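Local coordinates for histidine phosphotransfer protein (Medicago truncatula, PDB 4G78) that probably relays phosphoryl groups between cytokinin sensor histidine kinases and response regulators in a plant two-component signalling pathway, at residues Leu7-Lys10 against Leu11-His14; Phe72-Ile75 against Asp76-His80; Gly22-Asp25 against Asp26-Gln30; Val46-Met49 against Phe50-Ser54. All coordinates share one frame; numbering follows the deposited sequence. Where two conformers were deposited one is given.

Interaction 1 (Leu7-Lys10 against Leu11-His14); sequences LHRK and LRDH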
loop_
_atom_site.group_PDB
_atom_site.type_symbol
_atom_site.label_atom_id
_atom_site.label_comp_id
_atom_site.label_asym_id
_atom_site.label_seq_id
_atom_site.Cartn_x
_atom_site.Cartn_y
_atom_site.Cartn_z
ATOM N N LEU A 7 15.046 -0.485 -19.088
ATOM C CA LEU A 7 14.260 0.180 -18.067
ATOM C C LEU A 7 12.772 0.051 -18.319
ATOM O O LEU A 7 11.979 -0.184 -17.427
ATOM C CB LEU A 7 14.591 1.668 -17.953
ATOM C CG LEU A 7 16.025 1.995 -17.538
ATOM C CD1 LEU A 7 16.138 3.495 -17.480
ATOM C CD2 LEU A 7 16.432 1.316 -16.259
ATOM N N HIS A 8 12.368 0.241 -19.598
ATOM C CA HIS A 8 11.002 0.101 -19.954
ATOM C C HIS A 8 10.478 -1.317 -19.725
ATOM O O HIS A 8 9.383 -1.523 -19.223
ATOM C CB HIS A 8 10.741 0.509 -21.388
ATOM C CG HIS A 8 10.794 2.026 -21.638
ATOM N ND1 HIS A 8 11.932 2.710 -21.647
ATOM C CD2 HIS A 8 9.801 2.873 -21.867
ATOM C CE1 HIS A 8 11.631 4.013 -21.921
ATOM N NE2 HIS A 8 10.338 4.116 -22.070
ATOM N N ARG A 9 11.273 -2.302 -20.123
ATOM C CA ARG A 9 10.905 -3.696 -19.927
ATOM C C ARG A 9 10.816 -4.013 -18.438
ATOM O O ARG A 9 9.881 -4.675 -18.001
ATOM C CB ARG A 9 11.892 -4.648 -20.602
ATOM C CG ARG A 9 11.825 -4.635 -22.117
ATOM C CD ARG A 9 12.709 -5.739 -22.706
ATOM N NE ARG A 9 14.034 -5.229 -23.006
ATOM C CZ ARG A 9 15.146 -5.563 -22.378
ATOM N NH1 ARG A 9 15.131 -6.416 -21.367
ATOM N NH2 ARG A 9 16.275 -5.012 -22.771
ATOM N N LYS A 10 11.781 -3.551 -17.657
ATOM C CA LYS A 10 11.762 -3.846 -16.226
ATOM C C LYS A 10 10.536 -3.223 -15.572
ATOM O O LYS A 10 9.896 -3.840 -14.706
ATOM C CB LYS A 10 13.045 -3.424 -15.544
ATOM C CG LYS A 10 13.094 -3.768 -14.060
ATOM C CD LYS A 10 13.035 -5.197 -13.670
ATOM C CE LYS A 10 14.251 -5.972 -14.056
ATOM N NZ LYS A 10 15.423 -5.573 -13.253
ATOM N N LEU A 11 10.218 -1.976 -15.931
ATOM C CA LEU A 11 9.071 -1.324 -15.343
ATOM C C LEU A 11 7.807 -2.091 -15.649
ATOM O O LEU A 11 6.985 -2.379 -14.751
ATOM C CB LEU A 11 8.992 0.114 -15.821
ATOM C CG LEU A 11 7.776 0.911 -15.363
ATOM C CD1 LEU A 11 7.613 0.896 -13.851
ATOM C CD2 LEU A 11 7.870 2.298 -15.897
ATOM N N ARG A 12 7.595 -2.453 -16.938
ATOM C CA ARG A 12 6.374 -3.172 -17.279
ATOM C C ARG A 12 6.362 -4.536 -16.564
ATOM O O ARG A 12 5.284 -4.973 -16.115
ATOM C CB ARG A 12 6.279 -3.363 -18.803
ATOM C CG ARG A 12 5.987 -2.095 -19.553
ATOM C CD ARG A 12 5.682 -2.347 -21.034
ATOM N NE ARG A 12 6.751 -2.879 -21.766
ATOM C CZ ARG A 12 7.659 -2.247 -22.509
ATOM N NH1 ARG A 12 7.668 -0.927 -22.597
ATOM N NH2 ARG A 12 8.598 -2.951 -23.125
ATOM N N ASP A 13 7.477 -5.224 -16.511
ATOM C CA ASP A 13 7.541 -6.557 -15.918
ATOM C C ASP A 13 7.275 -6.497 -14.401
ATOM O O ASP A 13 6.536 -7.301 -13.847
ATOM C CB ASP A 13 8.881 -7.204 -16.175
ATOM C CG ASP A 13 9.086 -7.637 -17.634
ATOM O OD1 ASP A 13 8.093 -7.769 -18.347
ATOM O OD2 ASP A 13 10.280 -7.852 -17.981
ATOM N N HIS A 14 7.921 -5.516 -13.742
ATOM C CA HIS A 14 7.763 -5.380 -12.283
ATOM C C HIS A 14 6.325 -5.009 -11.923
ATOM O O HIS A 14 5.744 -5.553 -10.998
ATOM C CB HIS A 14 8.762 -4.312 -11.861
ATOM C CG HIS A 14 8.595 -4.001 -10.377
ATOM N ND1 HIS A 14 8.890 -4.892 -9.390
ATOM C CD2 HIS A 14 8.156 -2.874 -9.768
ATOM C CE1 HIS A 14 8.616 -4.364 -8.211
ATOM N NE2 HIS A 14 8.193 -3.125 -8.391
#
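R12 lays its guanidinium across the preceding turn of the helix, over the backbone of H8 and R9. H8 O stands above one face of that flat group, 3.7 Å from the plane and over its centre, while R9 N lies over the same face nearer the rim. At the end of the group, R12 NH1 comes 3.6 Å from H8 CB and approaches the imidazole obliquely, and R12 NH2 lies 3.8 Å from R9 CG. The torsions explain the course: R12 CG sits beside its own backbone N (chi1 -71°), and a bend at chi3 turns the guanidinium back toward the N-terminal end. R9 and R12 do not stack, since their guanidinium planes are 61° apart and R9 NE keeps 5.9 Å from R12 NH2. R9 NE bonds M4 O and R12 NH1 bonds A3 O, which would probably ease the nearness of the two charges, while H8 ND1 bonds D5 OD1. Beneath the side chains run four i to i+4 backbone bonds, among them R12 N to H8 O at 3.0 Å with an angle of 169° at the hydrogen. Toward helix 110-145, L7 packs on E140, H8 on I141, and L11 on L134 and Q138; H14 NE2 bonds N130 O there, the H14 ring meets Y133 edge-to-face, and K10 NZ reaches Y133 OH.

Interaction 2 (Phe72-Ile75 against Asp76-His80); sequences FKQI and DAHAH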
loop_
_atom_site.group_PDB
_atom_site.type_symbol
_atom_site.label_atom_id
_atom_site.label_comp_id
_atom_site.label_asym_id
_atom_site.label_seq_id
_atom_site.Cartn_x
_atom_site.Cartn_y
_atom_site.Cartn_z
ATOM N N PHE A 72 -9.814 -2.887 22.138
ATOM C CA PHE A 72 -10.133 -3.555 20.908
ATOM C C PHE A 72 -11.010 -2.726 19.980
ATOM O O PHE A 72 -10.911 -2.928 18.751
ATOM C CB PHE A 72 -10.752 -4.944 21.207
ATOM C CG PHE A 72 -9.732 -5.851 21.823
ATOM C CD1 PHE A 72 -8.834 -6.532 21.046
ATOM C CD2 PHE A 72 -9.717 -6.115 23.180
ATOM C CE1 PHE A 72 -7.896 -7.332 21.601
ATOM C CE2 PHE A 72 -8.771 -6.917 23.710
ATOM C CZ PHE A 72 -7.868 -7.650 22.908
ATOM N N LYS A 73 -11.887 -1.852 20.501
ATOM C CA LYS A 73 -12.735 -1.031 19.636
ATOM C C LYS A 73 -11.888 -0.056 18.855
ATOM O O LYS A 73 -12.084 0.122 17.687
ATOM C CB LYS A 73 -13.800 -0.262 20.473
ATOM C CG LYS A 73 -14.847 -1.188 21.046
ATOM C CD LYS A 73 -15.800 -0.526 21.980
ATOM C CE LYS A 73 -16.909 -1.493 22.420
ATOM N NZ LYS A 73 -17.160 -1.462 23.863
ATOM N N GLN A 74 -10.869 0.512 19.491
ATOM C CA GLN A 74 -9.925 1.336 18.765
ATOM C C GLN A 74 -9.103 0.560 17.736
ATOM O O GLN A 74 -8.819 1.068 16.672
ATOM C CB GLN A 74 -9.008 2.107 19.726
ATOM C CG GLN A 74 -9.543 3.419 20.177
ATOM C CD GLN A 74 -9.851 4.339 18.986
ATOM O OE1 GLN A 74 -10.926 4.311 18.473
ATOM N NE2 GLN A 74 -8.895 5.134 18.582
ATOM N N ILE A 75 -8.650 -0.617 18.081
ATOM C CA ILE A 75 -7.943 -1.427 17.089
ATOM C C ILE A 75 -8.770 -1.679 15.866
ATOM O O ILE A 75 -8.349 -1.503 14.729
ATOM C CB ILE A 75 -7.503 -2.776 17.684
ATOM C CG1 ILE A 75 -6.648 -2.565 18.978
ATOM C CG2 ILE A 75 -6.755 -3.498 16.598
ATOM C CD1 ILE A 75 -5.418 -1.784 18.671
ATOM N N ASP A 76 -10.030 -2.033 16.112
ATOM C CA ASP A 76 -10.942 -2.260 15.011
ATOM C C ASP A 76 -11.184 -0.983 14.187
ATOM O O ASP A 76 -11.160 -1.041 12.940
ATOM C CB ASP A 76 -12.206 -2.939 15.543
ATOM C CG ASP A 76 -13.053 -3.526 14.427
ATOM O OD1 ASP A 76 -12.818 -4.421 13.754
ATOM O OD2 ASP A 76 -13.916 -2.761 14.219
ATOM N N ALA A 77 -11.273 0.163 14.834
ATOM C CA ALA A 77 -11.464 1.425 14.104
ATOM C C ALA A 77 -10.224 1.709 13.242
ATOM O O ALA A 77 -10.360 2.184 12.108
ATOM C CB ALA A 77 -11.743 2.515 15.064
ATOM N N HIS A 78 -9.050 1.517 13.783
ATOM C CA HIS A 78 -7.824 1.742 13.013
ATOM C C HIS A 78 -7.781 0.818 11.791
ATOM O O HIS A 78 -7.415 1.215 10.707
ATOM C CB HIS A 78 -6.554 1.548 13.858
ATOM C CG HIS A 78 -6.256 2.538 14.875
ATOM N ND1 HIS A 78 -6.247 3.894 14.633
ATOM C CD2 HIS A 78 -5.831 2.361 16.184
ATOM C CE1 HIS A 78 -5.910 4.520 15.795
ATOM N NE2 HIS A 78 -5.681 3.585 16.763
ATOM N N ALA A 79 -8.106 -0.450 12.005
ATOM C CA ALA A 79 -8.071 -1.425 10.895
ATOM C C ALA A 79 -9.064 -0.997 9.804
ATOM O O ALA A 79 -8.743 -1.100 8.620
ATOM C CB ALA A 79 -8.377 -2.808 11.374
ATOM N N HIS A 80 -10.260 -0.520 10.184
ATOM C CA HIS A 80 -11.227 -0.076 9.235
ATOM C C HIS A 80 -10.768 1.128 8.482
ATOM O O HIS A 80 -10.939 1.255 7.240
ATOM C CB HIS A 80 -12.550 0.227 9.981
ATOM C CG HIS A 80 -13.665 0.674 9.113
ATOM N ND1 HIS A 80 -14.161 1.997 8.895
ATOM C CD2 HIS A 80 -14.397 -0.157 8.328
ATOM C CE1 HIS A 80 -15.111 1.881 7.997
ATOM N NE2 HIS A 80 -15.283 0.572 7.602
#
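H78 folds back over the carbonyl of Q74, one turn earlier in helix 72-89. Its CB lies 3.6 Å from Q74 O and equally far from I75 O, so the side chain starts out across two carbonyls. With CG beside the backbone N (chi1 -71°), the imidazole is carried back along the helix: CG stays close to Q74 O, and CD2 comes nearer still, at 3.3 Å. The carbonyl meets the ring obliquely. At the far end, in the Q74 conformer described, H78 NE2 is 4.0 Å from Q74 NE2, and H78 CE1 is about as far from that amide nitrogen. Amide and imidazole planes there stand 60° apart, which excludes a parallel stack, and the spacing marks van der Waals proximity. The other arm of the same amide, Q74 OE1, lies 3.9 Å from A77 CB. The firmer contact is with the backbone: Q74 O is gripped by H78 N at 2.9 Å (166° at the hydrogen), in series with D76 N to F72 O and A79 N to I75 O. An alanine in place of H78 would probably uncover the Q74 carbonyl on that side and lose the contact with M61 of helix 41-66. I75 packs on the same helix, and D76 OD2 forms a salt bridge with R102. Chemically, then, the H78–Q74 pairing rests on backbone hydrogen bonding with a ring laid close to a carbonyl, two residues before H80, the predicted phosphohistidine.

Interaction 3 (Gly22-Asp25 against Asp26-Gln30); sequences GYLD and DQFSQ
An N-cap opens helix 26-32, and D25 supplies it: D25 OD1 accepts from Q27 N at 2.9 Å, with 149° at the hydrogen, the amide arriving nearly in line with the C-O bond. The carboxylate can reach because CG lies between the backbone N and the carbonyl carbon (chi1 67°), which brings OD1 back over the first turn. D25 O meanwhile takes F28 N at 2.9 Å; the angle of 134° at the hydrogen shows a bent bond, with the donor tilted from the carbonyl plane. Replacing D25 by an alanine would probably leave Q27 N without its capping acceptor and weaken the start of the helix. The cap follows a Schellman motif at G22, whose positive phi ends helix 6-20, so a short connection joins the two helices. Within the new helix, Q30 NE2 donates to D26 OD2 at 3.0 Å, on the syn side of the carboxylate. Inward, L24 lies over one face of the F28 ring: CD1 is 4.1 Å from the ring centroid in a CH-pi contact, and CD2 stands over the same face toward the rim. L24 also packs on M18 and F19 of helix 6-20, while F28 continues to V43 and M47 of helix 41-66 and L131 of helix 110-145.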
loop_
_atom_site.group_PDB
_atom_site.type_symbol
_atom_site.label_atom_id
_atom_site.label_comp_id
_atom_site.label_asym_id
_atom_site.label_seq_id
_atom_site.Cartn_x
_atom_site.Cartn_y
_atom_site.Cartn_z
ATOM N N GLY A 22 -0.794 -9.900 -6.544
ATOM C CA GLY A 22 -1.879 -9.364 -5.730
ATOM C C GLY A 22 -1.544 -8.141 -4.913
ATOM O O GLY A 22 -2.372 -7.743 -4.086
ATOM N N TYR A 23 -0.376 -7.544 -5.101
ATOM C CA TYR A 23 -0.031 -6.331 -4.379
ATOM C C TYR A 23 -0.924 -5.160 -4.761
ATOM O O TYR A 23 -1.186 -4.279 -3.940
ATOM C CB TYR A 23 1.422 -5.955 -4.591
ATOM C CG TYR A 23 2.396 -6.884 -3.959
ATOM C CD1 TYR A 23 2.512 -6.913 -2.554
ATOM C CD2 TYR A 23 3.149 -7.797 -4.669
ATOM C CE1 TYR A 23 3.348 -7.806 -1.931
ATOM C CE2 TYR A 23 4.003 -8.630 -4.040
ATOM C CZ TYR A 23 4.086 -8.630 -2.629
ATOM O OH TYR A 23 4.959 -9.465 -1.984
ATOM N N LEU A 24 -1.295 -5.100 -6.051
ATOM C CA LEU A 24 -2.049 -4.000 -6.630
ATOM C C LEU A 24 -3.302 -4.549 -7.271
ATOM O O LEU A 24 -3.305 -5.666 -7.785
ATOM C CB LEU A 24 -1.217 -3.316 -7.732
ATOM C CG LEU A 24 0.104 -2.736 -7.249
ATOM C CD1 LEU A 24 0.915 -2.246 -8.454
ATOM C CD2 LEU A 24 -0.102 -1.667 -6.211
ATOM N N ASP A 25 -4.345 -3.719 -7.287
ATOM C CA ASP A 25 -5.561 -3.995 -8.009
ATOM C C ASP A 25 -5.957 -2.793 -8.865
ATOM O O ASP A 25 -5.241 -1.802 -8.955
ATOM C CB ASP A 25 -6.697 -4.439 -7.054
ATOM C CG ASP A 25 -7.197 -3.364 -6.102
ATOM O OD1 ASP A 25 -7.357 -2.197 -6.514
ATOM O OD2 ASP A 25 -7.401 -3.671 -4.932
ATOM N N ASP A 26 -7.095 -2.921 -9.527
ATOM C CA ASP A 26 -7.474 -1.944 -10.527
ATOM C C ASP A 26 -7.591 -0.507 -9.997
ATOM O O ASP A 26 -7.502 0.414 -10.793
ATOM C CB ASP A 26 -8.824 -2.323 -11.170
ATOM C CG ASP A 26 -9.093 -1.486 -12.408
ATOM O OD1 ASP A 26 -8.323 -1.635 -13.392
ATOM O OD2 ASP A 26 -10.060 -0.723 -12.412
ATOM N N GLN A 27 -7.806 -0.288 -8.705
ATOM C CA GLN A 27 -7.766 1.123 -8.264
ATOM C C GLN A 27 -6.445 1.747 -8.509
ATOM O O GLN A 27 -6.357 2.963 -8.825
ATOM C CB GLN A 27 -8.229 1.260 -6.822
ATOM C CG GLN A 27 -8.055 2.700 -6.281
ATOM C CD GLN A 27 -8.814 3.776 -7.019
ATOM O OE1 GLN A 27 -9.686 3.502 -7.846
ATOM N NE2 GLN A 27 -8.474 4.975 -6.691
ATOM N N PHE A 28 -5.349 0.993 -8.389
ATOM C CA PHE A 28 -4.045 1.525 -8.722
ATOM C C PHE A 28 -3.990 1.879 -10.220
ATOM O O PHE A 28 -3.489 2.905 -10.631
ATOM C CB PHE A 28 -2.934 0.563 -8.331
ATOM C CG PHE A 28 -1.569 1.139 -8.540
ATOM C CD1 PHE A 28 -1.035 1.997 -7.554
ATOM C CD2 PHE A 28 -0.839 0.847 -9.674
ATOM C CE1 PHE A 28 0.217 2.520 -7.798
ATOM C CE2 PHE A 28 0.440 1.396 -9.846
ATOM C CZ PHE A 28 0.950 2.209 -8.863
ATOM N N SER A 29 -4.514 0.952 -11.059
ATOM C CA SER A 29 -4.590 1.236 -12.482
ATOM C C SER A 29 -5.365 2.530 -12.755
ATOM O O SER A 29 -4.995 3.282 -13.672
ATOM C CB SER A 29 -5.292 0.058 -13.199
ATOM O OG SER A 29 -4.665 -1.159 -12.955
ATOM N N GLN A 30 -6.424 2.751 -12.029
ATOM C CA GLN A 30 -7.212 4.014 -12.192
ATOM C C GLN A 30 -6.337 5.195 -11.898
ATOM O O GLN A 30 -6.442 6.229 -12.566
ATOM C CB GLN A 30 -8.428 4.004 -11.313
ATOM C CG GLN A 30 -9.449 2.963 -11.658
ATOM C CD GLN A 30 -10.003 3.060 -13.004
ATOM O OE1 GLN A 30 -10.204 4.194 -13.510
ATOM N NE2 GLN A 30 -10.219 1.992 -13.702
#

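Interaction 4 (Val46-Met49 against Phe50-Ser54); sequences VMTM and FFDDS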
loop_
_atom_site.group_PDB
_atom_site.type_symbol
_atom_site.label_atom_id
_atom_site.label_comp_id
_atom_site.label_asym_id
_atom_site.label_seq_id
_atom_site.Cartn_x
_atom_site.Cartn_y
_atom_site.Cartn_z
ATOM N N VAL A 46 -0.075 10.814 -4.689
ATOM C CA VAL A 46 -1.101 10.081 -3.929
ATOM C C VAL A 46 -0.425 9.058 -3.001
ATOM O O VAL A 46 -0.795 8.969 -1.816
ATOM C CB VAL A 46 -2.077 9.401 -4.858
ATOM C CG1 VAL A 46 -2.949 8.399 -4.134
ATOM C CG2 VAL A 46 -2.966 10.420 -5.579
ATOM N N MET A 47 0.494 8.275 -3.526
ATOM C CA MET A 47 1.092 7.233 -2.719
ATOM C C MET A 47 1.883 7.836 -1.565
ATOM O O MET A 47 1.908 7.215 -0.507
ATOM C CB MET A 47 1.938 6.290 -3.562
ATOM C CG MET A 47 1.117 5.377 -4.469
ATOM S SD MET A 47 -0.500 4.724 -4.019
ATOM C CE MET A 47 -0.382 3.118 -4.609
ATOM N N THR A 48 2.543 8.977 -1.739
ATOM C CA THR A 48 3.283 9.568 -0.622
ATOM C C THR A 48 2.280 9.938 0.498
ATOM O O THR A 48 2.577 9.721 1.678
ATOM C CB THR A 48 4.068 10.765 -1.134
ATOM O OG1 THR A 48 5.011 10.365 -2.037
ATOM C CG2 THR A 48 4.670 11.534 0.057
ATOM N N MET A 49 1.148 10.464 0.143
ATOM C CA MET A 49 0.098 10.782 1.139
ATOM C C MET A 49 -0.333 9.516 1.873
ATOM O O MET A 49 -0.497 9.510 3.084
ATOM C CB MET A 49 -1.057 11.483 0.451
ATOM C CG MET A 49 -0.728 12.866 -0.030
ATOM S SD MET A 49 -2.094 13.513 -1.062
ATOM C CE MET A 49 -1.389 15.104 -1.471
ATOM N N PHE A 50 -0.578 8.454 1.105
ATOM C CA PHE A 50 -0.976 7.169 1.657
ATOM C C PHE A 50 0.098 6.595 2.572
ATOM O O PHE A 50 -0.227 6.088 3.659
ATOM C CB PHE A 50 -1.293 6.217 0.490
ATOM C CG PHE A 50 -1.459 4.781 0.939
ATOM C CD1 PHE A 50 -2.585 4.346 1.539
ATOM C CD2 PHE A 50 -0.441 3.877 0.704
ATOM C CE1 PHE A 50 -2.754 3.065 1.949
ATOM C CE2 PHE A 50 -0.563 2.555 1.095
ATOM C CZ PHE A 50 -1.779 2.165 1.728
ATOM N N PHE A 51 1.354 6.658 2.184
ATOM C CA PHE A 51 2.434 6.105 3.012
ATOM C C PHE A 51 2.493 6.866 4.345
ATOM O O PHE A 51 2.635 6.253 5.412
ATOM C CB PHE A 51 3.797 6.208 2.316
ATOM C CG PHE A 51 3.989 5.386 1.067
ATOM C CD1 PHE A 51 3.327 4.214 0.823
ATOM C CD2 PHE A 51 4.881 5.867 0.099
ATOM C CE1 PHE A 51 3.529 3.515 -0.350
ATOM C CE2 PHE A 51 5.105 5.129 -1.070
ATOM C CZ PHE A 51 4.454 4.004 -1.272
ATOM N N ASP A 52 2.403 8.191 4.292
ATOM C CA ASP A 52 2.524 8.953 5.513
ATOM C C ASP A 52 1.370 8.619 6.476
ATOM O O ASP A 52 1.581 8.377 7.677
ATOM C CB ASP A 52 2.573 10.429 5.143
ATOM C CG ASP A 52 3.884 10.904 4.538
ATOM O OD1 ASP A 52 4.894 10.122 4.496
ATOM O OD2 ASP A 52 3.851 12.020 3.988
ATOM N N ASP A 53 0.144 8.541 5.960
ATOM C CA ASP A 53 -1.006 8.188 6.806
ATOM C C ASP A 53 -0.886 6.788 7.344
ATOM O O ASP A 53 -1.187 6.511 8.509
ATOM C CB ASP A 53 -2.311 8.369 6.065
ATOM C CG ASP A 53 -2.679 9.901 5.866
ATOM O OD1 ASP A 53 -2.017 10.785 6.415
ATOM O OD2 ASP A 53 -3.624 10.086 5.125
ATOM N N SER A 54 -0.454 5.855 6.493
ATOM C CA SER A 54 -0.382 4.472 6.889
ATOM C C SER A 54 0.655 4.266 7.966
ATOM O O SER A 54 0.429 3.482 8.900
ATOM C CB SER A 54 -0.030 3.610 5.690
ATOM O OG SER A 54 -1.024 3.592 4.681
HETATM O O HOH W 1 -0.914 12.123 4.205
#
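F51 N donates to M47 O at 2.8 Å, with 158° at the hydrogen, in a run of four i to i+4 backbone bonds that also joins F50 to V46, D52 to T48 and D53 to M49. Two carbonyls receive more than one donor. M49 O takes D53 N and also a water hydrogen at 2.9 Å, and the same water makes a weak bond to D53 OD1, bridging main chain and carboxylate. F50 O is gripped by S54 N and, at 2.8 Å, by S54 OG; the two come from opposite faces of its carbonyl plane, and the hydroxyl approaches well above that plane. S54 OG also bonds Q82 NE2, so this hydroxyl ties the turn to helix 72-89.

Farther out, the F51 ring is folded back toward the N-terminal end, its CG beside the backbone N (chi1 -66°), and covers M47 O with one face. That oxygen stands 3.2 Å above the ring plane, offset toward the rim, while F51 CZ reaches M47 CB at 4.1 Å. The F50 ring instead presents an edge to M47 O and has S54 OG above one face. T48 and D52 run side by side, T48 CG2 being 4.0 Å from D52 OD2, with T48 OG1 bonded to I44 O. M47 packs on V89, L131 and F135, F50 on S85 and F51 on Y124. A helix with buried residues on one side and solvent-facing T48, D52 and D53 on another is the amphipathic pattern of the HPt helical bundle.

Along the chain the order is interaction 1, 3, 4, 2, each later one on a different helix: 6-20, then the start of 26-32, then 41-66 and 72-89. Interactions 1 and 2 lie on opposite sides of the chain's centre, their own centres 38 Å apart, so they mark distant parts of the elongated bundle. Interactions 3 and 4, with centres 15 Å apart, touch where F28 and M47 pack against each other. Interaction 4 lies closest to the chain's centre, about 8 Å from it; it shares the HPt domain with interaction 2, their centres 19 Å apart. Helix 110-145 touches residues of all four, and interaction 2 contains H80, the predicted phosphohistidine.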